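Local coordinates for protein organophosphorus hydrolase (Pseudomonas oleovorans, PDB 4O98) that probably hydrolyses organophosphate triesters at a two-zinc centre, as an engineered variant of a lactonase of the metallo-beta-lactamase superfamily, at residues E163-E168 with G229-L234; P216-V221 with Y233-G238. All blocks are in the same frame, centred on the assembly; numbering follows the deposited sequence.

Contact 1: E163-E168 with G229-L234; sequences EVPQAE and GHTSYL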
loop_
_atom_site.group_PDB
_atom_site.type_symbol
_atom_site.label_atom_id
_atom_site.label_comp_id
_atom_site.label_asym_id
_atom_site.label_seq_id
_atom_site.Cartn_x
_atom_site.Cartn_y
_atom_site.Cartn_z
ATOM N N GLU B 163 -11.418 -21.287 -16.708
ATOM C CA GLU B 163 -11.592 -20.660 -18.017
ATOM C C GLU B 163 -10.240 -20.188 -18.564
ATOM O O GLU B 163 -9.578 -19.328 -17.961
ATOM C CB GLU B 163 -12.550 -19.474 -17.905
ATOM C CG GLU B 163 -13.898 -19.814 -17.278
ATOM C CD GLU B 163 -14.890 -20.339 -18.302
ATOM O OE1 GLU B 163 -16.097 -20.430 -17.982
ATOM O OE2 GLU B 163 -14.451 -20.656 -19.434
ATOM N N VAL B 164 -9.828 -20.757 -19.695
ATOM C CA VAL B 164 -8.558 -20.392 -20.312
ATOM C C VAL B 164 -8.832 -19.927 -21.739
ATOM O O VAL B 164 -9.622 -20.545 -22.449
ATOM C CB VAL B 164 -7.552 -21.574 -20.273
ATOM C CG1 VAL B 164 -8.093 -22.757 -21.026
ATOM C CG2 VAL B 164 -6.204 -21.171 -20.844
ATOM N N PRO B 165 -8.217 -18.808 -22.151
ATOM C CA PRO B 165 -8.440 -18.329 -23.523
ATOM C C PRO B 165 -7.992 -19.384 -24.535
ATOM O O PRO B 165 -6.956 -20.024 -24.320
ATOM C CB PRO B 165 -7.538 -17.089 -23.619
ATOM C CG PRO B 165 -7.319 -16.651 -22.192
ATOM C CD PRO B 165 -7.328 -17.916 -21.378
ATOM N N GLN B 166 -8.756 -19.560 -25.610
ATOM C CA GLN B 166 -8.488 -20.633 -26.561
ATOM C C GLN B 166 -7.098 -20.552 -27.190
ATOM O O GLN B 166 -6.393 -21.560 -27.290
ATOM C CB GLN B 166 -9.558 -20.686 -27.651
ATOM C CG GLN B 166 -9.308 -21.816 -28.643
ATOM C CD GLN B 166 -10.558 -22.255 -29.349
ATOM O OE1 GLN B 166 -11.112 -21.521 -30.167
ATOM N NE2 GLN B 166 -11.020 -23.467 -29.038
ATOM N N ALA B 167 -6.706 -19.352 -27.603
ATOM C CA ALA B 167 -5.395 -19.150 -28.209
ATOM C C ALA B 167 -4.288 -19.519 -27.222
ATOM O O ALA B 167 -3.180 -19.913 -27.611
ATOM C CB ALA B 167 -5.248 -17.702 -28.681
ATOM N N GLU B 168 -4.598 -19.398 -25.936
ATOM C CA GLU B 168 -3.621 -19.697 -24.903
ATOM C C GLU B 168 -3.467 -21.209 -24.763
ATOM O O GLU B 168 -2.347 -21.725 -24.654
ATOM C CB GLU B 168 -4.043 -19.047 -23.584
ATOM C CG GLU B 168 -3.000 -19.094 -22.502
ATOM C CD GLU B 168 -1.801 -18.184 -22.761
ATOM O OE1 GLU B 168 -1.825 -17.357 -23.708
ATOM O OE2 GLU B 168 -0.822 -18.312 -21.993
ATOM N N GLY B 229 -2.346 -15.980 -26.368
ATOM C CA GLY B 229 -3.734 -15.736 -26.016
ATOM C C GLY B 229 -3.955 -14.830 -24.815
ATOM O O GLY B 229 -5.070 -14.769 -24.286
ATOM N N HIS B 230 -2.913 -14.115 -24.389
ATOM C CA HIS B 230 -2.998 -13.278 -23.183
ATOM C C HIS B 230 -4.261 -12.419 -23.150
ATOM O O HIS B 230 -4.573 -11.692 -24.095
ATOM C CB HIS B 230 -1.759 -12.392 -23.039
ATOM C CG HIS B 230 -1.677 -11.686 -21.722
ATOM N ND1 HIS B 230 -2.362 -10.516 -21.460
ATOM C CD2 HIS B 230 -0.989 -11.984 -20.592
ATOM C CE1 HIS B 230 -2.097 -10.125 -20.224
ATOM N NE2 HIS B 230 -1.266 -10.995 -19.677
ATOM N N THR B 231 -4.994 -12.512 -22.050
ATOM C CA THR B 231 -6.305 -11.890 -21.988
ATOM C C THR B 231 -6.497 -11.119 -20.677
ATOM O O THR B 231 -6.128 -11.602 -19.592
ATOM C CB THR B 231 -7.399 -12.954 -22.192
ATOM O OG1 THR B 231 -7.287 -13.487 -23.517
ATOM C CG2 THR B 231 -8.774 -12.369 -22.030
ATOM N N SER B 232 -7.046 -9.910 -20.788
ATOM C CA SER B 232 -7.366 -9.100 -19.619
ATOM C C SER B 232 -8.873 -9.123 -19.371
ATOM O O SER B 232 -9.659 -9.124 -20.318
ATOM C CB SER B 232 -6.874 -7.664 -19.813
ATOM O OG SER B 232 -5.470 -7.628 -20.016
ATOM N N TYR B 233 -9.271 -9.137 -18.101
ATOM C CA TYR B 233 -10.688 -9.253 -17.740
ATOM C C TYR B 233 -11.248 -7.958 -17.161
ATOM O O TYR B 233 -10.679 -7.374 -16.228
ATOM C CB TYR B 233 -10.909 -10.411 -16.759
ATOM C CG TYR B 233 -10.505 -11.749 -17.333
ATOM C CD1 TYR B 233 -11.297 -12.389 -18.269
ATOM C CD2 TYR B 233 -9.323 -12.369 -16.937
ATOM C CE1 TYR B 233 -10.930 -13.607 -18.793
ATOM C CE2 TYR B 233 -8.944 -13.590 -17.460
ATOM C CZ TYR B 233 -9.755 -14.199 -18.389
ATOM O OH TYR B 233 -9.388 -15.412 -18.913
ATOM N N LEU B 234 -12.365 -7.511 -17.727
ATOM C CA LEU B 234 -12.976 -6.260 -17.311
ATOM C C LEU B 234 -14.226 -6.552 -16.492
ATOM O O LEU B 234 -15.179 -7.158 -16.987
ATOM C CB LEU B 234 -13.316 -5.401 -18.528
ATOM C CG LEU B 234 -13.982 -4.048 -18.257
ATOM C CD1 LEU B 234 -13.031 -3.165 -17.499
ATOM C CD2 LEU B 234 -14.432 -3.372 -19.553
#
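Glu168 takes the backbone N of Gly229 on its OE1, 3.0 Å away, the nitrogen arriving nearly along the C-O axis of the carboxylate although the hydrogen bond is bent (N-H...O 137°). CG stands anti to the backbone N of Glu168 (chi1 -170°), and a bend at chi2 then folds the acid back to the loop. Glycine suits the partner position because its CA packs against the first turn of the helix, 3.6 Å from Ala167 CB, where a side chain would collide with the backbone of Ala167 and Glu168. The ring of Pro165, at the N-cap position, passes Thr231 in the opposite direction, its CG 3.4 Å from Thr231 OG1. That hydroxyl is already engaged: Thr231 OG1 donates to Gly229 O at 2.7 Å, tying loop to strand. Farther out, Tyr233 OH lies 4.1 Å from Pro165 CG and is hydrogen-bonded to Tyr208 OH and Leu137 O. The second shell fixes the acid: Glu168 OE1 also bonds Thr227 OG1, and OE2 bonds the backbone N of Leu140, between the zinc ligands His139 and His141. One buried carboxylate thus fastens two metal-bearing loops to a helix start, and these three partners would be expected to favour its ionised form.

Contact 2: P216-V221 with Y233-G238; sequences PGVSLV and YLFKSG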
loop_
_atom_site.group_PDB
_atom_site.type_symbol
_atom_site.label_atom_id
_atom_site.label_comp_id
_atom_site.label_asym_id
_atom_site.label_seq_id
_atom_site.Cartn_x
_atom_site.Cartn_y
_atom_site.Cartn_z
ATOM N N PRO B 216 -21.777 -13.170 -15.555
ATOM C CA PRO B 216 -22.358 -11.825 -15.503
ATOM C C PRO B 216 -21.394 -10.832 -14.859
ATOM O O PRO B 216 -20.815 -11.134 -13.812
ATOM C CB PRO B 216 -23.604 -12.006 -14.626
ATOM C CG PRO B 216 -23.428 -13.320 -13.934
ATOM C CD PRO B 216 -22.628 -14.164 -14.882
ATOM N N GLY B 217 -21.216 -9.674 -15.491
ATOM C CA GLY B 217 -20.368 -8.629 -14.950
ATOM C C GLY B 217 -18.928 -8.638 -15.446
ATOM O O GLY B 217 -18.166 -7.724 -15.123
ATOM N N VAL B 218 -18.550 -9.656 -16.214
ATOM C CA VAL B 218 -17.185 -9.743 -16.742
ATOM C C VAL B 218 -17.157 -9.801 -18.267
ATOM O O VAL B 218 -17.878 -10.597 -18.879
ATOM C CB VAL B 218 -16.396 -10.942 -16.152
ATOM C CG1 VAL B 218 -17.226 -12.185 -16.163
ATOM C CG2 VAL B 218 -15.114 -11.173 -16.929
ATOM N N SER B 219 -16.330 -8.946 -18.865
ATOM C CA SER B 219 -16.148 -8.915 -20.311
ATOM C C SER B 219 -14.686 -9.190 -20.667
ATOM O O SER B 219 -13.796 -9.054 -19.827
ATOM C CB SER B 219 -16.573 -7.559 -20.880
ATOM O OG SER B 219 -15.689 -6.533 -20.466
ATOM N N LEU B 220 -14.445 -9.579 -21.914
ATOM C CA LEU B 220 -13.099 -9.889 -22.383
ATOM C C LEU B 220 -12.407 -8.667 -22.980
ATOM O O LEU B 220 -13.018 -7.904 -23.722
ATOM C CB LEU B 220 -13.153 -11.002 -23.436
ATOM C CG LEU B 220 -12.933 -12.454 -23.005
ATOM C CD1 LEU B 220 -13.004 -12.597 -21.499
ATOM C CD2 LEU B 220 -13.937 -13.382 -23.672
ATOM N N VAL B 221 -11.131 -8.486 -22.653
ATOM C CA VAL B 221 -10.297 -7.477 -23.293
ATOM C C VAL B 221 -9.032 -8.178 -23.809
ATOM O O VAL B 221 -8.095 -8.466 -23.043
ATOM C CB VAL B 221 -9.936 -6.329 -22.320
ATOM C CG1 VAL B 221 -8.936 -5.394 -22.949
ATOM C CG2 VAL B 221 -11.186 -5.549 -21.918
ATOM N N TYR B 233 -9.271 -9.137 -18.101
ATOM C CA TYR B 233 -10.688 -9.253 -17.740
ATOM C C TYR B 233 -11.248 -7.958 -17.161
ATOM O O TYR B 233 -10.679 -7.374 -16.228
ATOM C CB TYR B 233 -10.909 -10.411 -16.759
ATOM C CG TYR B 233 -10.505 -11.749 -17.333
ATOM C CD1 TYR B 233 -11.297 -12.389 -18.269
ATOM C CD2 TYR B 233 -9.323 -12.369 -16.937
ATOM C CE1 TYR B 233 -10.930 -13.607 -18.793
ATOM C CE2 TYR B 233 -8.944 -13.590 -17.460
ATOM C CZ TYR B 233 -9.755 -14.199 -18.389
ATOM O OH TYR B 233 -9.388 -15.412 -18.913
ATOM N N LEU B 234 -12.365 -7.511 -17.727
ATOM C CA LEU B 234 -12.976 -6.260 -17.311
ATOM C C LEU B 234 -14.226 -6.552 -16.492
ATOM O O LEU B 234 -15.179 -7.158 -16.987
ATOM C CB LEU B 234 -13.316 -5.401 -18.528
ATOM C CG LEU B 234 -13.982 -4.048 -18.257
ATOM C CD1 LEU B 234 -13.031 -3.165 -17.499
ATOM C CD2 LEU B 234 -14.432 -3.372 -19.553
ATOM N N PHE B 235 -14.200 -6.148 -15.229
ATOM C CA PHE B 235 -15.361 -6.283 -14.367
ATOM C C PHE B 235 -16.038 -4.937 -14.257
ATOM O O PHE B 235 -15.367 -3.900 -14.151
ATOM C CB PHE B 235 -14.956 -6.791 -12.991
ATOM C CG PHE B 235 -14.536 -8.223 -12.988
ATOM C CD1 PHE B 235 -13.269 -8.587 -13.428
ATOM C CD2 PHE B 235 -15.416 -9.214 -12.569
ATOM C CE1 PHE B 235 -12.884 -9.918 -13.440
ATOM C CE2 PHE B 235 -15.046 -10.541 -12.576
ATOM C CZ PHE B 235 -13.780 -10.900 -13.015
ATOM N N LYS B 236 -17.366 -4.957 -14.294
ATOM C CA LYS B 236 -18.156 -3.732 -14.332
ATOM C C LYS B 236 -19.325 -3.859 -13.362
ATOM O O LYS B 236 -20.136 -4.775 -13.471
ATOM C CB LYS B 236 -18.652 -3.474 -15.763
ATOM C CG LYS B 236 -19.280 -4.723 -16.440
ATOM C CD LYS B 236 -19.633 -4.506 -17.920
ATOM C CE LYS B 236 -18.417 -4.671 -18.822
ATOM N NZ LYS B 236 -18.686 -4.100 -20.177
ATOM N N SER B 237 -19.388 -2.963 -12.382
ATOM C CA SER B 237 -20.539 -2.921 -11.482
ATOM C C SER B 237 -20.838 -1.510 -11.014
ATOM O O SER B 237 -19.919 -0.746 -10.706
ATOM C CB SER B 237 -20.328 -3.816 -10.268
ATOM O OG SER B 237 -21.412 -3.673 -9.364
ATOM N N GLY B 238 -22.122 -1.169 -10.967
ATOM C CA GLY B 238 -22.557 0.115 -10.441
ATOM C C GLY B 238 -21.871 1.315 -11.062
ATOM O O GLY B 238 -21.647 2.323 -10.399
#
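Ser219 and Leu234 form the hydrogen-bonded pair at the middle of this antiparallel ladder: Ser219 N gives a bond of 2.8 Å to Leu234 O, and Leu234 N returns one of 3.0 Å to Ser219 O, almost straight at 175°. Toward the strand ends, Lys236 N donates to Gly217 O in the plane of that carbonyl. Gly217 has a positive phi of 94°, a conformation in which a CB would press on the preceding carbonyl oxygen, so glycine fits this entry into the strand.

One tightly packed face carries Val218, Leu220, Tyr233 and Phe235. Val218 lies alongside Phe235, its CB over one face of the ring and 4.1 Å from the centroid, a CH-pi contact displaced toward the rim. Next along, Leu220 CD1 comes obliquely to the Tyr233 ring, 3.6 Å from CE1. Branched and aromatic groups serve well here because Leu136 of the other sheet packs on Val218, Tyr233 and Phe235, and Ile103 on both rings.

On the opposite face Ser219 and Leu234 still pack closely: Ser219 OG, turned between its backbone N and carbonyl carbon (chi1 68°), rests 3.3 Å from Leu234 CB. Looser are the exposed Lys236, its aliphatic chain running over Gly217 O and beside Ser219 with CE 3.7 Å from Ser219 OG, and Val221, whose CG2 meets Leu234 CB at 4.0 Å.

Consecutive strands 218-222 and 231-237, paired antiparallel, form a beta hairpin; its apolar face packs on the other sheet of the alphabeta/betaalpha sandwich of this superfamily.

How the contacts relate
The two contacts lie 14 Å apart, centre to centre, and meet on strand 231-237, sharing Tyr233 and Leu234. Along the chain, 163-168 comes first, then 216-221, then the common strand, whose beginning serves contact 1 and whose later part serves contact 2. Contact 1 runs between the sheets, linking strand 161-165 of one sheet, and the helix 166-172 that follows it, to the other sheet; contact 2 stays within the latter, pairing strand 218-222, outermost in that sheet within the chain, with its neighbour. A probable backbone hydrogen bond between Ser232 O and Val221 N joins them. One strand therefore ties the sheet edge, the sandwich interior and the loop near the zinc site together.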